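Cysteine synthase (Fusobacterium nucleatum subsp. nucleatum strain ATCC 25586, PDB 5XEN) probably catalyses, with pyridoxal 5'-phosphate as cofactor, the formation of L-cysteine and acetate from O-acetyl-L-serine and hydrogen sulfide. Local coordinates at residues V34-S39 and V294-S299; K200-E205 and D243-E248; D250-M255 and G267-G272. All blocks are in the same frame, centred on the assembly; numbering follows the deposited sequence.

Contacts 1 and 2 lie on the same mixed sheet, contact 1 in its buried interior and contact 2 at its edge, where strand 245-247 is outermost and several residues face solvent. Both are zipped by backbone hydrogen bonds between parallel strands. Contact 3 instead packs the starts of two helices in a buried interface, through apolar groups and close backbone approaches. It touches contact 1 through S296 OG and T271 OG1 and through D298 O and G268 N, both probable hydrogen bonds, beside the cofactor. Its outer end reaches the surface, where it shares with contact 2 a calcium ion bound by E248 and D250. In sequence, contacts 2 and 3 both fall inside the loop that contact 1 closes.

Contact 1 (V34-S39 and V294-S299); sequences VKLEGS and VLSTDS
Strands 34-36 and 294-296 run parallel, their axes 4.6 Å apart at closest and inclined by 24°, with V34, K35 and L36 level with V294, L295 and S296. Three backbone hydrogen bonds join them: K35 N to V294 O (2.8 Å), S296 N to K35 O (2.9 Å) and E37 N to S296 O (3.0 Å), the last more bent at 140°. V34, V294 and S296 share one face. V34 sets CG1 anti to its N (chi1 -179°), which carries that methyl to S296 CB at 3.6 Å; compact side chains suit this face, where helix 269-284 lies close. On the face of K35 and L295, the leucine brings CD1 to E37 CG at 3.8 Å, the two chains crossing at a slant. E37 bends at chi2, and its carboxylate turns off to R48, T17 and T45, while K35 NZ reaches E163 and T17, so these buried charges have partners. Beyond the last bridge the chains stay close because G38 has no side chain: its CA lies 3.7 Å from S299 N. A water accepts from G38 N and is hydrogen-bonded to S296 OG, which meets T271 as well. T297 and D298 touch pyridoxal 5'-phosphate, and D298 OD2 is held by Y303, K302 and N76. Loops at the C-terminal ends of parallel strands are where this enzyme family places its cofactor.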
# COMPACT_ATOMS: atom_id res chain seq x y z
N VAL B 34 14.54 1.11 -7.91
CA VAL B 34 13.27 0.50 -8.16
C VAL B 34 12.18 1.54 -8.05
O VAL B 34 12.07 2.18 -7.04
CB VAL B 34 13.01 -0.67 -7.18
CG1 VAL B 34 11.66 -1.32 -7.48
CG2 VAL B 34 14.12 -1.69 -7.33
N LYS B 35 11.38 1.68 -9.10
CA LYS B 35 10.25 2.60 -9.08
C LYS B 35 9.05 1.89 -8.51
O LYS B 35 8.58 0.92 -9.08
CB LYS B 35 9.94 3.15 -10.46
CG LYS B 35 8.90 4.29 -10.36
CD LYS B 35 9.05 5.32 -11.44
CE LYS B 35 7.96 6.37 -11.41
NZ LYS B 35 8.14 7.30 -10.31
N LEU B 36 8.62 2.31 -7.33
CA LEU B 36 7.66 1.53 -6.57
C LEU B 36 6.23 1.95 -6.91
O LEU B 36 5.63 2.76 -6.22
CB LEU B 36 7.91 1.66 -5.05
CG LEU B 36 9.24 1.12 -4.52
CD1 LEU B 36 9.39 1.49 -3.04
CD2 LEU B 36 9.32 -0.39 -4.70
N GLU B 37 5.68 1.35 -7.96
CA GLU B 37 4.30 1.63 -8.38
C GLU B 37 3.25 1.05 -7.46
O GLU B 37 2.09 1.47 -7.54
CB GLU B 37 4.07 1.18 -9.82
CG GLU B 37 4.98 1.93 -10.80
CD GLU B 37 4.53 3.37 -10.97
OE1 GLU B 37 3.35 3.58 -11.36
OE2 GLU B 37 5.33 4.29 -10.71
N GLY B 38 3.66 0.15 -6.58
CA GLY B 38 2.84 -0.29 -5.47
C GLY B 38 2.46 0.81 -4.49
O GLY B 38 1.52 0.65 -3.73
N SER B 39 3.14 1.95 -4.56
CA SER B 39 2.80 3.11 -3.75
C SER B 39 1.55 3.86 -4.20
O SER B 39 1.05 4.69 -3.46
CB SER B 39 3.95 4.11 -3.76
OG SER B 39 5.10 3.48 -3.21
N VAL B 294 14.35 -0.16 -12.54
CA VAL B 294 13.46 -1.27 -12.62
C VAL B 294 12.06 -0.77 -12.23
O VAL B 294 11.90 -0.18 -11.16
CB VAL B 294 13.88 -2.41 -11.67
CG1 VAL B 294 12.83 -3.51 -11.57
CG2 VAL B 294 15.22 -3.02 -12.09
N LEU B 295 11.05 -1.03 -13.07
CA LEU B 295 9.67 -0.72 -12.68
C LEU B 295 9.10 -1.86 -11.85
O LEU B 295 9.09 -3.01 -12.29
CB LEU B 295 8.81 -0.46 -13.90
CG LEU B 295 7.48 0.22 -13.61
CD1 LEU B 295 7.67 1.72 -13.54
CD2 LEU B 295 6.47 -0.08 -14.71
N SER B 296 8.73 -1.58 -10.61
CA SER B 296 7.98 -2.53 -9.79
C SER B 296 6.50 -2.24 -10.01
O SER B 296 6.01 -1.20 -9.58
CB SER B 296 8.33 -2.41 -8.31
OG SER B 296 7.41 -3.12 -7.51
N THR B 297 5.80 -3.15 -10.68
CA THR B 297 4.43 -2.85 -11.13
C THR B 297 3.40 -2.79 -10.00
O THR B 297 2.51 -1.92 -10.02
CB THR B 297 4.01 -3.83 -12.21
OG1 THR B 297 4.91 -3.68 -13.29
CG2 THR B 297 2.59 -3.60 -12.70
N ASP B 298 3.53 -3.69 -9.03
CA ASP B 298 2.60 -3.68 -7.91
C ASP B 298 3.25 -4.13 -6.61
O ASP B 298 4.40 -4.61 -6.59
CB ASP B 298 1.31 -4.47 -8.24
CG ASP B 298 1.46 -5.98 -8.18
OD1 ASP B 298 2.61 -6.50 -8.14
OD2 ASP B 298 0.41 -6.66 -8.21
N SER B 299 2.52 -3.94 -5.51
CA SER B 299 3.05 -4.37 -4.24
C SER B 299 2.68 -5.84 -3.97
O SER B 299 1.84 -6.42 -4.64
CB SER B 299 2.53 -3.48 -3.14
OG SER B 299 1.15 -3.74 -3.00
O HOH W 1 5.95 -1.39 -5.91

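Contact 2 (K200-E205 and D243-E248). With CA (calcium ion), chain Q.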
# COMPACT_ATOMS: atom_id res chain seq x y z
N LYS B 200 19.27 2.30 -22.79
CA LYS B 200 18.88 0.96 -23.21
C LYS B 200 17.62 0.59 -22.45
O LYS B 200 17.52 0.86 -21.26
CB LYS B 200 19.96 -0.06 -22.91
CG LYS B 200 21.35 0.32 -23.45
CD LYS B 200 21.85 -0.77 -24.37
CE LYS B 200 23.24 -0.49 -24.96
NZ LYS B 200 24.30 -0.49 -23.92
N THR B 201 16.64 0.03 -23.14
CA THR B 201 15.35 -0.30 -22.52
C THR B 201 15.00 -1.74 -22.86
O THR B 201 15.02 -2.14 -24.04
CB THR B 201 14.25 0.68 -23.00
OG1 THR B 201 14.09 0.56 -24.42
CG2 THR B 201 14.61 2.10 -22.62
N PHE B 202 14.69 -2.53 -21.85
CA PHE B 202 14.41 -3.93 -22.03
C PHE B 202 13.08 -4.35 -21.40
O PHE B 202 12.82 -4.07 -20.23
CB PHE B 202 15.48 -4.78 -21.34
CG PHE B 202 16.88 -4.46 -21.79
CD1 PHE B 202 17.44 -5.12 -22.86
CD2 PHE B 202 17.63 -3.51 -21.14
CE1 PHE B 202 18.75 -4.82 -23.27
CE2 PHE B 202 18.93 -3.23 -21.54
CZ PHE B 202 19.48 -3.89 -22.61
N PRO B 203 12.27 -5.07 -22.16
CA PRO B 203 11.13 -5.72 -21.58
C PRO B 203 11.51 -7.09 -21.01
O PRO B 203 12.48 -7.73 -21.49
CB PRO B 203 10.18 -5.86 -22.75
CG PRO B 203 11.12 -6.15 -23.89
CD PRO B 203 12.34 -5.32 -23.61
N VAL B 204 10.73 -7.54 -20.04
CA VAL B 204 10.83 -8.87 -19.49
C VAL B 204 9.57 -9.66 -19.75
O VAL B 204 8.45 -9.12 -19.64
CB VAL B 204 11.10 -8.83 -17.96
CG1 VAL B 204 11.58 -10.22 -17.50
CG2 VAL B 204 12.11 -7.76 -17.62
N GLU B 205 9.74 -10.94 -20.06
CA GLU B 205 8.62 -11.86 -20.18
C GLU B 205 8.90 -13.16 -19.42
O GLU B 205 10.05 -13.42 -19.07
CB GLU B 205 8.30 -12.13 -21.68
CG GLU B 205 9.33 -12.99 -22.40
CD GLU B 205 9.02 -13.24 -23.89
OE1 GLU B 205 7.93 -12.84 -24.36
OE2 GLU B 205 9.88 -13.86 -24.56
N ASP B 243 16.69 -5.88 -26.23
CA ASP B 243 16.79 -7.32 -26.14
C ASP B 243 15.52 -7.74 -25.38
O ASP B 243 14.84 -6.88 -24.79
CB ASP B 243 18.04 -7.72 -25.35
CG ASP B 243 18.47 -9.16 -25.53
OD1 ASP B 243 17.81 -9.92 -26.28
OD2 ASP B 243 19.47 -9.54 -24.92
N ILE B 244 15.20 -9.01 -25.40
CA ILE B 244 14.11 -9.53 -24.58
C ILE B 244 14.73 -10.27 -23.39
O ILE B 244 15.52 -11.20 -23.57
CB ILE B 244 13.25 -10.52 -25.33
CG1 ILE B 244 12.79 -9.95 -26.69
CG2 ILE B 244 12.02 -10.83 -24.50
CD1 ILE B 244 11.95 -8.70 -26.57
N LEU B 245 14.40 -9.86 -22.17
CA LEU B 245 14.85 -10.58 -20.99
C LEU B 245 13.76 -11.50 -20.45
O LEU B 245 12.57 -11.29 -20.72
CB LEU B 245 15.32 -9.61 -19.91
CG LEU B 245 16.27 -8.51 -20.36
CD1 LEU B 245 16.62 -7.61 -19.19
CD2 LEU B 245 17.52 -9.08 -21.05
N VAL B 246 14.16 -12.55 -19.73
CA VAL B 246 13.20 -13.53 -19.25
C VAL B 246 13.46 -13.92 -17.81
O VAL B 246 14.57 -13.74 -17.31
CB VAL B 246 13.15 -14.82 -20.12
CG1 VAL B 246 12.77 -14.52 -21.57
CG2 VAL B 246 14.48 -15.58 -20.07
N CYS B 247 12.44 -14.50 -17.17
CA CYS B 247 12.59 -15.04 -15.82
C CYS B 247 11.70 -16.28 -15.61
O CYS B 247 10.53 -16.29 -15.96
CB CYS B 247 12.27 -13.94 -14.80
SG CYS B 247 12.62 -14.39 -13.09
N GLU B 248 12.27 -17.31 -14.99
CA GLU B 248 11.52 -18.49 -14.56
C GLU B 248 10.62 -18.18 -13.40
O GLU B 248 10.91 -17.26 -12.62
CB GLU B 248 12.48 -19.63 -14.18
CG GLU B 248 13.31 -20.07 -15.34
CD GLU B 248 14.37 -21.11 -14.97
OE1 GLU B 248 14.32 -21.68 -13.85
OE2 GLU B 248 15.27 -21.32 -15.79
CA CA Q . 13.77 -22.81 -11.87
O HOH W 2 12.14 -23.70 -12.69
O HOH W 3 15.45 -21.79 -10.40
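At the edge of the mixed sheet, strand 245-247 pairs with strand 200-206, and the chain beyond it leads to a calcium site. L245 N donates to P203 O (2.9 Å), E205 N to L245 O (2.9 Å) and C247 N to E205 O (3.2 Å, bent to 143°). P203 gives its carbonyl to the pairing but has no N-H to offer in return; its CD lies instead 3.2 Å from D243 O, a buried carbonyl without a partner in the model. D243 CB lies in the plane of the F202 ring, at its edge, 3.6 Å from CE1, while F202 CB packs on L245 CD1 at 3.7 Å. Strands 200-206 and 245-247, with helix 211-214 between them, form a beta-alpha-beta unit, and on the face of V204 and L245 helix 269-284 presents A277 to both side chains. The other face carries E205 and V246, side by side, CG to CG1 at 3.9 Å. E205 CG stands between its own N and carbonyl carbon (chi1 72°), and the extended chain passes I244 CG2 before the carboxylate is held by S213 OG and the amide of L212, which suits a buried acid. E248, the N-cap residue of helix 249-263, is exposed and gives OE1 to the calcium ion at 2.3 Å, where D250 and two waters also bind.

Contact 3 (D250-M255 and G267-G272). With CA (calcium ion), chain Q.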
# COMPACT_ATOMS: atom_id res chain seq x y z
N ASP B 250 9.95 -19.85 -10.55
CA ASP B 250 10.49 -20.00 -9.21
C ASP B 250 11.54 -18.91 -8.90
O ASP B 250 11.56 -18.41 -7.81
CB ASP B 250 11.01 -21.40 -8.97
CG ASP B 250 12.04 -21.85 -9.98
OD1 ASP B 250 12.39 -21.09 -10.93
OD2 ASP B 250 12.49 -22.99 -9.86
N ASP B 251 12.37 -18.54 -9.86
CA ASP B 251 13.29 -17.43 -9.68
C ASP B 251 12.59 -16.08 -9.37
O ASP B 251 13.12 -15.26 -8.61
CB ASP B 251 14.18 -17.26 -10.89
CG ASP B 251 15.10 -18.45 -11.11
OD1 ASP B 251 15.34 -19.21 -10.15
OD2 ASP B 251 15.58 -18.61 -12.23
N ALA B 252 11.43 -15.86 -9.98
CA ALA B 252 10.65 -14.65 -9.74
C ALA B 252 10.19 -14.62 -8.27
O ALA B 252 10.35 -13.61 -7.60
CB ALA B 252 9.43 -14.61 -10.68
N PHE B 253 9.62 -15.73 -7.79
CA PHE B 253 9.21 -15.86 -6.39
C PHE B 253 10.42 -15.70 -5.45
O PHE B 253 10.33 -15.03 -4.43
CB PHE B 253 8.48 -17.18 -6.11
CG PHE B 253 7.04 -17.21 -6.55
CD1 PHE B 253 6.03 -16.80 -5.69
CD2 PHE B 253 6.68 -17.67 -7.79
CE1 PHE B 253 4.69 -16.85 -6.07
CE2 PHE B 253 5.34 -17.70 -8.20
CZ PHE B 253 4.35 -17.29 -7.34
N GLU B 254 11.55 -16.33 -5.78
CA GLU B 254 12.73 -16.22 -4.92
C GLU B 254 13.21 -14.77 -4.80
O GLU B 254 13.56 -14.30 -3.69
CB GLU B 254 13.90 -17.03 -5.49
CG GLU B 254 13.98 -18.49 -5.11
CD GLU B 254 12.67 -19.14 -4.76
OE1 GLU B 254 11.87 -19.42 -5.68
OE2 GLU B 254 12.47 -19.43 -3.56
N MET B 255 13.26 -14.08 -5.93
CA MET B 255 13.70 -12.69 -5.94
C MET B 255 12.71 -11.77 -5.20
O MET B 255 13.11 -10.80 -4.55
CB MET B 255 13.95 -12.19 -7.35
CG MET B 255 14.71 -10.88 -7.40
SD MET B 255 16.29 -10.80 -6.51
CE MET B 255 17.34 -11.75 -7.60
N GLY B 267 7.32 -6.27 -3.17
CA GLY B 267 6.77 -6.14 -4.51
C GLY B 267 6.06 -7.42 -4.92
O GLY B 267 6.21 -8.47 -4.28
N GLY B 268 5.33 -7.34 -6.03
CA GLY B 268 4.61 -8.47 -6.56
C GLY B 268 5.51 -9.48 -7.24
O GLY B 268 6.73 -9.31 -7.29
N ILE B 269 4.91 -10.54 -7.78
CA ILE B 269 5.69 -11.59 -8.46
C ILE B 269 6.41 -11.02 -9.67
O ILE B 269 7.59 -11.34 -9.96
CB ILE B 269 4.83 -12.81 -8.89
CG1 ILE B 269 4.03 -13.36 -7.73
CG2 ILE B 269 5.70 -13.95 -9.43
CD1 ILE B 269 2.83 -14.20 -8.16
N SER B 270 5.70 -10.20 -10.44
CA SER B 270 6.34 -9.58 -11.59
C SER B 270 7.52 -8.67 -11.23
O SER B 270 8.43 -8.50 -12.02
CB SER B 270 5.31 -8.85 -12.48
OG SER B 270 4.89 -7.62 -11.93
N THR B 271 7.49 -8.04 -10.06
CA THR B 271 8.59 -7.25 -9.56
C THR B 271 9.80 -8.14 -9.31
O THR B 271 10.91 -7.77 -9.67
CB THR B 271 8.24 -6.49 -8.26
OG1 THR B 271 7.22 -5.53 -8.56
CG2 THR B 271 9.48 -5.77 -7.71
N GLY B 272 9.57 -9.31 -8.72
CA GLY B 272 10.63 -10.26 -8.56
C GLY B 272 11.22 -10.70 -9.90
O GLY B 272 12.45 -10.75 -10.07
CA CA Q . 13.77 -22.81 -11.87
O HOH W 3 15.45 -21.79 -10.40
O HOH W 2 12.14 -23.70 -12.69
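I269 lays its CG2 methyl over one face of the F253 ring, 4.1 Å from the centroid and 17° off the ring normal, a CH-pi contact. Its other branch runs along the same ring to the far end, where CD1 meets F253 CZ at 3.5 Å. With CG1 anti to the carbonyl carbon (chi1 -52°), the two branches spread along the aromatic. A252, small enough to sit between the helices, touches the same CG2 with its CB at 4.0 Å. One turn further on, G272 lets the backbones close in: its CA-H points at A252 O (3.5 Å), and M255 CB rests 3.4 Å from G272 O before the methionine bends away toward F275, K276 and L279. At the outer end D250 grips calcium through both carboxylate oxygens, each 2.4 Å from the metal, and D251 OD1 accepts from a calcium-bound water, 2.6 Å away. S270, on the cofactor side, hydrogen-bonds its OG to N1 of pyridoxal 5'-phosphate, consistent with an unprotonated pyridine nitrogen, as in related fold-type II enzymes. Since dispersion and a CA-H...O contact join the two segments, their fit depends on shape more than on directed polar bonds.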